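Long-range contacts in substrate binding periplasmic protein (Ralstonia solanacearum, PDB 3LOP), which binds leucine in the cleft between its two lobes and probably serves as the periplasmic substrate-binding component of an amino-acid uptake system: residues 16-21 with 203-208; 64-69 with 92-97; 72-77 with 98-103; 141-146 with 194-199; 230-235 with 282-287. All coordinates share one frame; numbering follows the deposited sequence.

Interaction 1: residues 16-21 with 203-208; sequences GSQAVT and GATAEP. With LEU (leucine), chain B.
Ser17 and Glu207 close one end of this contact between the two lobes of a type I periplasmic binding fold, where the N-terminus of helix 19-38 faces that of helix 206-218 across the leucine cleft. Among direct polar contacts, Ser17 OG donates to Glu207 OE1 at 2.5 Å, meeting the carboxylate oxygen on its anti side and 26° out of plane. The serine hydroxyl stands anti to the backbone N (chi1 -178°), which carries it to the glutamate. Packing is slighter: Gln18 slants across Thr205, its NE2 3.2 Å from the methyl CG2, and Val20 CG1 lies against Ala206 CB.

Waters do much of the joining. One links Ser17 OG with Thr205 OG1. A second donates to both Ser17 O and Gln18 OE1 and accepts from Glu207 N, so the first turn of helix 206-218 is tied to the opposite lobe. A third accepts from Ala206 N, donates to the ligand carboxylate and bonds to Thr21 OG1. On the 203-208 side, Tyr178 OH meets Thr205 N. The ligand itself is gripped by Gln18, whose chain bends at chi2 to bring NE2 within 2.8 Å of leucine O, with an N-H...O angle of 172°.

Interaction 2: residues 64-69 with 92-97; sequences NVRDMA and EGVLAE
Arg66 and Glu97 meet almost at right angles, the arginine reaching from helix 58-71 toward the carboxylate on helix 94-98. Arg66 sets out with CG anti to the backbone N (chi1 175°) and bends at chi3, which turns the guanidinium toward the second helix. NE then donates to Glu97 OE2 at 3.0 Å, with an N-H...O angle of 171°. The oxygen lies in the guanidinium plane and is met on its syn side, yet the two planes are 44° apart, so this is a single-point salt bridge rather than a flat two-pronged pair. Glu97 OE2 has a second charged partner in Arg70, one turn further along helix 58-71.

Farther out, NH1 donates to a water that in turn donates to Glu92 OE1. Val94 crosses the arginine obliquely, its CG2 3.8 Å from Arg66 NH2, while its other methyl, CG1, turns inward to meet Val65 CG1 at 3.7 Å. Val65 also touches Leu95 CD2 loosely and rests on Ser11 of strand 6-12. Gly93 ends the preceding helix in a Schellman motif and is also the N-cap of helix 94-98. The pair of helices covers one side of the parallel sheet in an alpha/beta lobe of the periplasmic binding fold.

Interaction 3: residues 72-77 with 98-103; sequences DNPVAL and ARLPLV
Leu77 and Leu100, which bury the most surface here, meet through Leu77 CB and Leu100 CD2 at 3.7 Å. Leu100 points its other methyl, CD1, at the backbone of the neighbouring strand: it comes within 3.4 Å of Ala76 N and also touches the ring of Pro74, which it crosses at about a right angle. A chi1 of -169° turns CG away from the leucine's own backbone N and swings the branched end back over residues 74-77. On the same face of the sheet Leu77 CG meets Leu102 CD1 at 3.8 Å, the two side chains slanting across one another.

The backbones are paired as parallel beta strands, with Leu77 bridging two positions of its partner. Leu77 N donates to Pro101 O at 2.8 Å, and Leu77 O accepts from Val103 N at the same length, both bonds nearly straight. This puts strand 74-78 beside strand 102-103 in the five-stranded parallel sheet of one lobe, and the chain joins them by a beta-alpha-beta crossover through helices 83-91 and 94-98. On its other side strand 74-78 bonds to strand 6-12.

Pro101 packs from the opposite face, its CG 3.7 Å from Ala76 CB. Leu296 and Leu316, from helices 284-303 and 309-317, lie against Ala76 and Pro101 respectively. The proline ring also covers Val75 O, with Pro101 CD 3.4 Å from it; that carbonyl oxygen is buried with no polar partner.

Interaction 4: residues 141-146 with 194-199; sequences VTRIGV and AADVQA
Gln198 OE1 accepts from two successive backbone amides, Thr142 N at 2.8 Å and Arg143 N at 2.9 Å. The first donor lies in the plane of the amide carbonyl, whereas the second is tilted 26° from it. In return Gln198 N donates to Arg143 O, so the two residues grip each other twice. The side-chain nitrogen, Gln198 NE2, donates to a water also bonded to Thr142 OG1.

Arg143 lays its guanidinium over the glutamine amide as a stack, the planes 26° apart and Gln198 CD over its centre, 3.8 Å from the guanidinium plane. A bend at chi3 (-69°) folds the arginine back to do this. At the edge of the group, NE makes a weak bond to Asp196 O. Asp196 OD2 is 3.3 Å from Arg143 NE but well out of the guanidinium plane, a salt bridge of charges without an aimed N-H.

Farther in, Gly145 N donates to Ala199 O at 2.8 Å, and Ile144 pairs with Ala199 in parallel where strands 144-149 and 199-203 adjoin in the four-stranded sheet of the other lobe. Leu136 of helix 125-138 packs on Val141, Ile144 and Ala199, and Asp196 centres an inverse gamma turn. With the glutamine amide already fixed by two backbone donors, the stacked guanidinium has a firm platform, and its positive charge is probably eased by Asp196.

Interaction 5: residues 230-235 with 282-287; sequences SIDPGI and LSFRAV. With LEU (leucine), chain B.
Asp232, N-cap of helix 233-240, reaches Phe284 and Arg285 in the first turn of helix 284-303. Its CB lies 4.0 Å from Arg285 CG, and a chi1 of -171° places its CG opposite the backbone N, up against Phe284 CB. From there the two oxygens divide the work. OD1 turns back to cap its own helix, accepting from Gly234 N at 2.8 Å, and also accepts a hydrogen bond from a water that in turn accepts from Phe284 N. OD2 crosses over and accepts from Arg285 N at 3.1 Å, met on its anti side and 31° out of the carboxylate plane; a further water donates to it and bonds to Ser283 OG, itself the cap of helix 284-303. The carboxylate thus sits at two helix N-termini, whose dipoles would tend to favour its charged form.

Beside it, Pro233 CG packs 3.5 Å from Phe284 CE2. Arg285 runs on to the ligand, where NH1 and NH2 both donate to leucine OXT, at 2.9 Å and 3.0 Å, while its NE forms a salt bridge with Glu288. A water joins Arg285 NH1 to Ser230 O and Asp232 N. Helix 19-38 covers Arg285 through Thr21 and Ala24, and Val354 of strand 354-356 touches both Pro233 and Phe284.

How the interactions relate
Interactions 1 and 5 lie in the buried middle of the molecule, their centres about 11 Å apart; they meet directly, Ala204 O with Ser230 OG, and share the leucine carboxylate, one oxygen each. Both bring helix N-termini together and rely on ordered water. Interactions 2 and 3 belong to the five-stranded lobe and hold consecutive elements: helices 58-71 and 94-98 outside, the strands that follow them inside. Hence charge and water at the partly exposed helix pair, but leucine, proline and backbone bonds in the sheet. Interaction 4 also joins parallel strands, in the other lobe about 43 Å from interaction 3 between centres, yet being nearer the surface it adds an arginine, aspartate and glutamine cluster.

Interaction 1: residues 16-21 with 203-208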
# COMPACT_ATOMS: atom_id res chain seq x y z
N GLY A 16 -7.09 7.50 14.14
CA GLY A 16 -8.13 7.78 13.16
C GLY A 16 -8.51 6.55 12.35
O GLY A 16 -8.06 5.44 12.64
N SER A 17 -9.34 6.77 11.33
CA SER A 17 -9.83 5.69 10.48
C SER A 17 -8.78 4.82 9.80
O SER A 17 -9.01 3.64 9.55
CB SER A 17 -10.76 6.27 9.41
OG SER A 17 -11.30 5.25 8.60
N GLN A 18 -7.62 5.41 9.52
CA GLN A 18 -6.54 4.70 8.85
C GLN A 18 -5.45 4.20 9.78
O GLN A 18 -4.41 3.73 9.32
CB GLN A 18 -5.92 5.60 7.78
CG GLN A 18 -6.70 5.66 6.49
CD GLN A 18 -6.40 4.48 5.59
OE1 GLN A 18 -6.69 3.33 5.93
NE2 GLN A 18 -5.81 4.76 4.44
N ALA A 19 -5.68 4.30 11.09
CA ALA A 19 -4.69 3.87 12.08
C ALA A 19 -4.18 2.45 11.88
O ALA A 19 -2.98 2.19 12.01
CB ALA A 19 -5.27 4.02 13.48
N VAL A 20 -5.07 1.52 11.56
CA VAL A 20 -4.66 0.13 11.38
C VAL A 20 -3.61 0.00 10.28
O VAL A 20 -2.63 -0.73 10.43
CB VAL A 20 -5.88 -0.77 11.03
CG1 VAL A 20 -6.51 -0.32 9.73
CG2 VAL A 20 -5.45 -2.22 10.97
N THR A 21 -3.81 0.73 9.19
CA THR A 21 -2.88 0.70 8.07
C THR A 21 -1.55 1.39 8.39
O THR A 21 -0.48 0.83 8.14
CB THR A 21 -3.52 1.34 6.82
OG1 THR A 21 -4.62 0.53 6.39
CG2 THR A 21 -2.51 1.45 5.69
N GLY A 203 -12.76 0.50 -4.29
CA GLY A 203 -11.68 1.47 -4.44
C GLY A 203 -11.73 2.27 -3.16
O GLY A 203 -12.09 3.45 -3.15
N ALA A 204 -11.37 1.61 -2.06
CA ALA A 204 -11.44 2.21 -0.74
C ALA A 204 -10.30 1.80 0.17
O ALA A 204 -9.44 1.00 -0.19
CB ALA A 204 -12.76 1.83 -0.10
N THR A 205 -10.31 2.37 1.37
CA THR A 205 -9.32 2.07 2.38
C THR A 205 -9.87 0.96 3.27
O THR A 205 -11.04 0.59 3.18
CB THR A 205 -8.98 3.31 3.22
OG1 THR A 205 -10.18 3.90 3.72
CG2 THR A 205 -8.24 4.33 2.35
N ALA A 206 -9.01 0.43 4.15
CA ALA A 206 -9.36 -0.68 5.02
C ALA A 206 -10.67 -0.62 5.81
O ALA A 206 -11.52 -1.50 5.66
CB ALA A 206 -8.20 -0.95 5.98
N GLU A 207 -10.84 0.41 6.63
CA GLU A 207 -12.04 0.51 7.46
C GLU A 207 -13.35 0.61 6.68
O GLU A 207 -14.29 -0.15 6.94
CB GLU A 207 -11.92 1.66 8.46
CG GLU A 207 -13.09 1.72 9.44
CD GLU A 207 -12.87 2.72 10.56
OE1 GLU A 207 -12.65 3.91 10.27
OE2 GLU A 207 -12.93 2.31 11.74
N PRO A 208 -13.45 1.56 5.74
CA PRO A 208 -14.71 1.64 4.99
C PRO A 208 -14.97 0.36 4.19
O PRO A 208 -16.11 -0.07 4.05
CB PRO A 208 -14.53 2.88 4.11
CG PRO A 208 -13.03 3.02 3.99
CD PRO A 208 -12.56 2.68 5.38
N LEU B . -2.53 4.70 0.71
CA LEU B . -3.93 4.38 1.10
C LEU B . -3.98 3.06 1.84
O LEU B . -4.97 2.84 2.57
CB LEU B . -4.80 4.31 -0.14
CG LEU B . -4.48 5.55 -0.96
CD1 LEU B . -4.45 5.23 -2.39
CD2 LEU B . -5.46 6.61 -0.67
OXT LEU B . -3.03 2.26 1.67
O HOH W 1 -11.05 5.78 5.94
O HOH W 2 -9.16 2.71 6.85
O HOH W 3 -6.18 1.12 4.14

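Interaction 2: residues 64-69 with 92-97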
# COMPACT_ATOMS: atom_id res chain seq x y z
N ASN A 64 4.10 17.64 8.64
CA ASN A 64 4.97 16.64 9.24
C ASN A 64 6.26 16.44 8.46
O ASN A 64 7.35 16.49 9.03
CB ASN A 64 4.25 15.29 9.34
CG ASN A 64 3.28 15.21 10.49
OD1 ASN A 64 3.12 16.17 11.26
ND2 ASN A 64 2.63 14.07 10.63
N VAL A 65 6.13 16.22 7.16
CA VAL A 65 7.31 15.99 6.34
C VAL A 65 8.25 17.19 6.32
O VAL A 65 9.46 17.04 6.46
CB VAL A 65 6.92 15.59 4.90
CG1 VAL A 65 8.18 15.45 4.04
CG2 VAL A 65 6.17 14.27 4.93
N ARG A 66 7.70 18.39 6.15
CA ARG A 66 8.54 19.59 6.13
C ARG A 66 9.26 19.75 7.47
O ARG A 66 10.47 19.99 7.50
CB ARG A 66 7.70 20.83 5.84
CG ARG A 66 8.49 22.13 5.92
CD ARG A 66 7.72 23.31 5.36
NE ARG A 66 7.69 23.29 3.90
CZ ARG A 66 6.58 23.25 3.17
NH1 ARG A 66 5.39 23.22 3.76
NH2 ARG A 66 6.65 23.25 1.84
N ASP A 67 8.52 19.61 8.57
CA ASP A 67 9.12 19.73 9.90
C ASP A 67 10.21 18.68 10.14
O ASP A 67 11.31 19.02 10.57
CB ASP A 67 8.06 19.59 11.00
CG ASP A 67 7.07 20.73 11.02
OD1 ASP A 67 7.43 21.86 10.61
OD2 ASP A 67 5.92 20.52 11.48
N MSE A 68 9.90 17.42 9.87
CA MSE A 68 10.88 16.36 10.09
C MSE A 68 12.10 16.46 9.17
O MSE A 68 13.22 16.12 9.56
CB MSE A 68 10.22 14.97 9.96
CG MSE A 68 9.72 14.38 11.33
SE MSE A 68 8.89 12.64 11.27
CE MSE A 68 7.67 13.24 10.13
N ALA A 69 11.90 16.94 7.94
CA ALA A 69 13.01 17.07 7.00
C ALA A 69 14.03 18.09 7.48
O ALA A 69 15.21 18.02 7.15
CB ALA A 69 12.49 17.47 5.63
N GLU A 92 2.69 20.55 -3.62
CA GLU A 92 3.17 21.66 -2.81
C GLU A 92 4.69 21.79 -2.75
O GLU A 92 5.22 22.68 -2.09
CB GLU A 92 2.57 21.56 -1.40
CG GLU A 92 1.06 21.71 -1.41
CD GLU A 92 0.43 21.59 -0.04
OE1 GLU A 92 0.92 22.26 0.90
OE2 GLU A 92 -0.55 20.84 0.10
N GLY A 93 5.38 20.89 -3.45
CA GLY A 93 6.83 20.94 -3.51
C GLY A 93 7.59 20.66 -2.23
O GLY A 93 8.72 21.11 -2.07
N VAL A 94 6.98 19.92 -1.31
CA VAL A 94 7.63 19.60 -0.05
C VAL A 94 8.87 18.73 -0.25
O VAL A 94 9.91 18.98 0.35
CB VAL A 94 6.66 18.88 0.91
CG1 VAL A 94 7.35 18.57 2.22
CG2 VAL A 94 5.43 19.74 1.15
N LEU A 95 8.74 17.71 -1.08
CA LEU A 95 9.87 16.82 -1.33
C LEU A 95 10.98 17.55 -2.09
O LEU A 95 12.15 17.37 -1.79
CB LEU A 95 9.42 15.59 -2.12
CG LEU A 95 8.32 14.73 -1.49
CD1 LEU A 95 7.96 13.60 -2.44
CD2 LEU A 95 8.78 14.19 -0.15
N ALA A 96 10.59 18.37 -3.06
CA ALA A 96 11.56 19.11 -3.85
C ALA A 96 12.36 20.07 -2.98
O ALA A 96 13.57 20.23 -3.14
CB ALA A 96 10.85 19.89 -4.95
N GLU A 97 11.67 20.71 -2.04
CA GLU A 97 12.30 21.67 -1.15
C GLU A 97 13.33 21.01 -0.24
O GLU A 97 14.40 21.57 0.02
CB GLU A 97 11.22 22.34 -0.31
CG GLU A 97 11.72 23.30 0.75
CD GLU A 97 10.57 23.92 1.51
OE1 GLU A 97 9.85 24.75 0.91
OE2 GLU A 97 10.38 23.56 2.69
O HOH W 4 3.21 23.84 1.58

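Interaction 3: residues 72-77 with 98-103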
# COMPACT_ATOMS: atom_id res chain seq x y z
N ASP A 72 15.07 16.41 11.80
CA ASP A 72 15.64 15.08 11.95
C ASP A 72 16.76 14.67 10.99
O ASP A 72 17.24 13.54 11.06
CB ASP A 72 14.51 14.04 11.89
CG ASP A 72 13.52 14.20 13.03
OD1 ASP A 72 13.96 14.17 14.20
OD2 ASP A 72 12.32 14.36 12.76
N ASN A 73 17.18 15.59 10.13
CA ASN A 73 18.26 15.31 9.17
C ASN A 73 18.11 13.94 8.50
O ASN A 73 19.06 13.15 8.46
CB ASN A 73 19.62 15.35 9.88
CG ASN A 73 19.84 16.64 10.65
OD1 ASN A 73 19.86 17.73 10.07
ND2 ASN A 73 20.00 16.53 11.96
N PRO A 74 16.93 13.65 7.94
CA PRO A 74 16.73 12.35 7.28
C PRO A 74 17.32 12.28 5.88
O PRO A 74 17.49 13.29 5.21
CB PRO A 74 15.21 12.23 7.25
CG PRO A 74 14.80 13.63 6.98
CD PRO A 74 15.68 14.43 7.93
N VAL A 75 17.63 11.06 5.44
CA VAL A 75 18.17 10.86 4.10
C VAL A 75 17.04 10.44 3.17
O VAL A 75 17.19 10.45 1.95
CB VAL A 75 19.28 9.79 4.07
CG1 VAL A 75 20.46 10.25 4.91
CG2 VAL A 75 18.74 8.45 4.58
N ALA A 76 15.90 10.08 3.75
CA ALA A 76 14.75 9.65 2.95
C ALA A 76 13.48 9.56 3.79
O ALA A 76 13.53 9.55 5.02
CB ALA A 76 15.04 8.30 2.29
N LEU A 77 12.35 9.51 3.08
CA LEU A 77 11.01 9.39 3.67
C LEU A 77 10.43 8.05 3.21
O LEU A 77 10.61 7.65 2.06
CB LEU A 77 10.13 10.54 3.16
CG LEU A 77 8.62 10.52 3.44
CD1 LEU A 77 8.35 10.68 4.93
CD2 LEU A 77 7.97 11.66 2.67
N ALA A 98 13.02 19.81 0.22
CA ALA A 98 13.92 19.08 1.09
C ALA A 98 14.86 18.15 0.33
O ALA A 98 15.78 17.58 0.92
CB ALA A 98 13.11 18.26 2.10
N ARG A 99 14.65 18.01 -0.98
CA ARG A 99 15.45 17.10 -1.80
C ARG A 99 15.40 15.74 -1.13
O ARG A 99 16.39 15.01 -1.10
CB ARG A 99 16.90 17.59 -1.91
CG ARG A 99 17.05 18.83 -2.78
CD ARG A 99 18.51 19.25 -2.93
NE ARG A 99 19.09 19.66 -1.65
CZ ARG A 99 19.93 18.93 -0.93
NH1 ARG A 99 20.31 17.73 -1.36
NH2 ARG A 99 20.37 19.39 0.23
N LEU A 100 14.23 15.40 -0.61
CA LEU A 100 14.03 14.16 0.11
C LEU A 100 13.30 13.09 -0.69
O LEU A 100 12.15 13.26 -1.07
CB LEU A 100 13.24 14.44 1.39
CG LEU A 100 13.14 13.31 2.41
CD1 LEU A 100 14.51 13.06 3.02
CD2 LEU A 100 12.13 13.68 3.49
N PRO A 101 13.97 11.96 -0.96
CA PRO A 101 13.31 10.90 -1.72
C PRO A 101 12.24 10.20 -0.89
O PRO A 101 12.42 9.97 0.31
CB PRO A 101 14.46 9.97 -2.09
CG PRO A 101 15.42 10.13 -0.95
CD PRO A 101 15.38 11.63 -0.70
N LEU A 102 11.12 9.89 -1.53
CA LEU A 102 10.02 9.19 -0.88
C LEU A 102 10.04 7.78 -1.45
O LEU A 102 9.68 7.56 -2.61
CB LEU A 102 8.68 9.87 -1.19
CG LEU A 102 7.40 9.08 -0.89
CD1 LEU A 102 7.46 8.48 0.50
CD2 LEU A 102 6.18 10.00 -1.03
N VAL A 103 10.48 6.83 -0.63
CA VAL A 103 10.58 5.44 -1.06
C VAL A 103 9.37 4.63 -0.64
O VAL A 103 8.96 4.64 0.52
CB VAL A 103 11.85 4.78 -0.48
CG1 VAL A 103 11.91 3.31 -0.87
CG2 VAL A 103 13.09 5.51 -0.98

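Interaction 4: residues 141-146 with 194-199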
# COMPACT_ATOMS: atom_id res chain seq x y z
N VAL A 141 -18.68 -11.79 -16.58
CA VAL A 141 -19.30 -10.72 -15.81
C VAL A 141 -19.49 -9.48 -16.68
O VAL A 141 -18.59 -9.07 -17.41
CB VAL A 141 -18.43 -10.35 -14.59
CG1 VAL A 141 -18.99 -9.12 -13.89
CG2 VAL A 141 -18.38 -11.52 -13.63
N THR A 142 -20.68 -8.89 -16.60
CA THR A 142 -20.98 -7.69 -17.38
C THR A 142 -21.52 -6.55 -16.53
O THR A 142 -21.54 -5.40 -16.97
CB THR A 142 -21.99 -7.98 -18.49
OG1 THR A 142 -23.19 -8.51 -17.92
CG2 THR A 142 -21.42 -8.97 -19.49
N ARG A 143 -21.95 -6.85 -15.31
CA ARG A 143 -22.51 -5.83 -14.43
C ARG A 143 -21.65 -5.63 -13.20
O ARG A 143 -21.69 -6.43 -12.26
CB ARG A 143 -23.94 -6.20 -14.04
CG ARG A 143 -24.86 -6.36 -15.25
CD ARG A 143 -26.32 -6.50 -14.85
NE ARG A 143 -26.62 -7.76 -14.18
CZ ARG A 143 -26.74 -8.94 -14.80
NH1 ARG A 143 -26.59 -9.02 -16.11
NH2 ARG A 143 -27.03 -10.02 -14.09
N ILE A 144 -20.87 -4.55 -13.21
CA ILE A 144 -19.96 -4.25 -12.12
C ILE A 144 -20.29 -2.94 -11.41
O ILE A 144 -20.57 -1.93 -12.05
CB ILE A 144 -18.51 -4.19 -12.66
CG1 ILE A 144 -18.14 -5.56 -13.24
CG2 ILE A 144 -17.54 -3.80 -11.54
CD1 ILE A 144 -16.80 -5.59 -13.96
N GLY A 145 -20.26 -2.99 -10.08
CA GLY A 145 -20.52 -1.82 -9.28
C GLY A 145 -19.20 -1.40 -8.64
O GLY A 145 -18.28 -2.21 -8.53
N VAL A 146 -19.09 -0.14 -8.23
CA VAL A 146 -17.86 0.32 -7.62
C VAL A 146 -18.10 1.19 -6.40
O VAL A 146 -18.90 2.12 -6.44
CB VAL A 146 -17.01 1.15 -8.62
CG1 VAL A 146 -15.70 1.59 -7.96
CG2 VAL A 146 -16.73 0.34 -9.88
N ALA A 194 -29.16 -2.16 -4.00
CA ALA A 194 -30.24 -1.97 -4.96
C ALA A 194 -29.81 -2.19 -6.41
O ALA A 194 -30.63 -2.48 -7.27
CB ALA A 194 -30.84 -0.58 -4.80
N ALA A 195 -28.51 -2.04 -6.67
CA ALA A 195 -27.99 -2.23 -8.02
C ALA A 195 -27.93 -3.70 -8.38
O ALA A 195 -27.62 -4.55 -7.55
CB ALA A 195 -26.60 -1.60 -8.13
N ASP A 196 -28.25 -4.01 -9.64
CA ASP A 196 -28.24 -5.39 -10.11
C ASP A 196 -26.84 -5.75 -10.61
O ASP A 196 -26.62 -5.96 -11.80
CB ASP A 196 -29.28 -5.54 -11.23
CG ASP A 196 -29.42 -6.97 -11.70
OD1 ASP A 196 -29.33 -7.89 -10.86
OD2 ASP A 196 -29.63 -7.17 -12.92
N VAL A 197 -25.90 -5.82 -9.68
CA VAL A 197 -24.51 -6.11 -10.02
C VAL A 197 -24.03 -7.52 -9.67
O VAL A 197 -24.47 -8.11 -8.69
CB VAL A 197 -23.57 -5.08 -9.36
CG1 VAL A 197 -23.84 -3.70 -9.94
CG2 VAL A 197 -23.77 -5.07 -7.85
N GLN A 198 -23.12 -8.03 -10.49
CA GLN A 198 -22.57 -9.37 -10.30
C GLN A 198 -21.28 -9.31 -9.50
O GLN A 198 -20.86 -10.29 -8.90
CB GLN A 198 -22.28 -10.02 -11.65
CG GLN A 198 -23.53 -10.25 -12.49
CD GLN A 198 -23.22 -10.38 -13.96
OE1 GLN A 198 -22.49 -9.57 -14.53
NE2 GLN A 198 -23.78 -11.40 -14.60
N ALA A 199 -20.65 -8.14 -9.50
CA ALA A 199 -19.40 -7.94 -8.78
C ALA A 199 -19.30 -6.48 -8.35
O ALA A 199 -19.82 -5.59 -9.02
CB ALA A 199 -18.21 -8.31 -9.68
O HOH W 5 -23.21 -11.20 -17.56

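Interaction 5: residues 230-235 with 282-287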
# COMPACT_ATOMS: atom_id res chain seq x y z
N SER A 230 -4.98 -1.57 -1.20
CA SER A 230 -5.08 -0.61 -0.11
C SER A 230 -5.90 -1.29 0.99
O SER A 230 -6.00 -0.79 2.12
CB SER A 230 -5.79 0.66 -0.58
OG SER A 230 -7.00 0.34 -1.25
N ILE A 231 -6.49 -2.43 0.65
CA ILE A 231 -7.31 -3.21 1.58
C ILE A 231 -6.62 -4.52 1.95
O ILE A 231 -6.61 -5.47 1.17
CB ILE A 231 -8.67 -3.53 0.95
CG1 ILE A 231 -9.38 -2.23 0.55
CG2 ILE A 231 -9.52 -4.34 1.92
CD1 ILE A 231 -10.55 -2.42 -0.39
N ASP A 232 -6.03 -4.57 3.14
CA ASP A 232 -5.35 -5.76 3.61
C ASP A 232 -6.41 -6.84 3.85
O ASP A 232 -7.28 -6.68 4.70
CB ASP A 232 -4.61 -5.44 4.92
CG ASP A 232 -3.70 -6.55 5.37
OD1 ASP A 232 -4.13 -7.72 5.35
OD2 ASP A 232 -2.55 -6.25 5.76
N PRO A 233 -6.34 -7.97 3.12
CA PRO A 233 -7.33 -9.03 3.31
C PRO A 233 -7.36 -9.61 4.72
O PRO A 233 -8.38 -10.14 5.17
CB PRO A 233 -6.95 -10.06 2.25
CG PRO A 233 -5.48 -9.88 2.13
CD PRO A 233 -5.32 -8.38 2.13
N GLY A 234 -6.23 -9.52 5.42
CA GLY A 234 -6.16 -10.03 6.77
C GLY A 234 -7.02 -9.17 7.68
O GLY A 234 -7.79 -9.68 8.49
N ILE A 235 -6.88 -7.86 7.54
CA ILE A 235 -7.65 -6.91 8.33
C ILE A 235 -9.12 -6.99 7.94
O ILE A 235 -10.01 -6.95 8.79
CB ILE A 235 -7.17 -5.47 8.10
CG1 ILE A 235 -5.68 -5.36 8.42
CG2 ILE A 235 -7.98 -4.50 8.95
CD1 ILE A 235 -5.09 -3.99 8.13
N LEU A 282 2.31 -10.16 11.67
CA LEU A 282 2.59 -10.37 10.26
C LEU A 282 1.32 -10.03 9.49
O LEU A 282 0.25 -10.55 9.80
CB LEU A 282 2.98 -11.84 10.03
CG LEU A 282 3.16 -12.32 8.59
CD1 LEU A 282 4.30 -11.56 7.92
CD2 LEU A 282 3.45 -13.82 8.60
N SER A 283 1.44 -9.15 8.50
CA SER A 283 0.30 -8.75 7.69
C SER A 283 0.81 -8.20 6.37
O SER A 283 2.00 -7.90 6.24
CB SER A 283 -0.52 -7.66 8.39
OG SER A 283 0.20 -6.44 8.42
N PHE A 284 -0.09 -8.05 5.40
CA PHE A 284 0.31 -7.51 4.11
C PHE A 284 0.93 -6.12 4.23
O PHE A 284 2.00 -5.88 3.67
CB PHE A 284 -0.89 -7.47 3.16
CG PHE A 284 -1.03 -8.69 2.30
CD1 PHE A 284 -0.18 -8.89 1.21
CD2 PHE A 284 -1.99 -9.66 2.58
CE1 PHE A 284 -0.30 -10.03 0.41
CE2 PHE A 284 -2.12 -10.80 1.79
CZ PHE A 284 -1.27 -10.99 0.70
N ARG A 285 0.29 -5.22 4.96
CA ARG A 285 0.83 -3.87 5.08
C ARG A 285 2.13 -3.83 5.89
O ARG A 285 2.99 -2.99 5.64
CB ARG A 285 -0.20 -2.91 5.68
CG ARG A 285 -1.55 -2.85 4.93
CD ARG A 285 -1.41 -2.93 3.40
NE ARG A 285 -0.77 -1.77 2.78
CZ ARG A 285 -1.38 -0.62 2.51
NH1 ARG A 285 -2.66 -0.43 2.81
NH2 ARG A 285 -0.70 0.35 1.90
N ALA A 286 2.29 -4.74 6.85
CA ALA A 286 3.52 -4.76 7.63
C ALA A 286 4.66 -5.23 6.72
O ALA A 286 5.79 -4.75 6.81
CB ALA A 286 3.38 -5.69 8.83
N VAL A 287 4.35 -6.19 5.85
CA VAL A 287 5.35 -6.68 4.91
C VAL A 287 5.74 -5.56 3.95
O VAL A 287 6.90 -5.42 3.58
CB VAL A 287 4.82 -7.90 4.13
CG1 VAL A 287 5.74 -8.23 2.94
CG2 VAL A 287 4.75 -9.10 5.06
N LEU B . -2.53 4.70 0.71
CA LEU B . -3.93 4.38 1.10
C LEU B . -3.98 3.06 1.84
O LEU B . -4.97 2.84 2.57
CB LEU B . -4.80 4.31 -0.14
CG LEU B . -4.48 5.55 -0.96
CD1 LEU B . -4.45 5.23 -2.39
CD2 LEU B . -5.46 6.61 -0.67
OXT LEU B . -3.03 2.26 1.67
O HOH W 6 -4.77 -1.86 4.36
O HOH W 7 -2.54 -9.59 6.22
O HOH W 8 -2.09 -4.65 8.11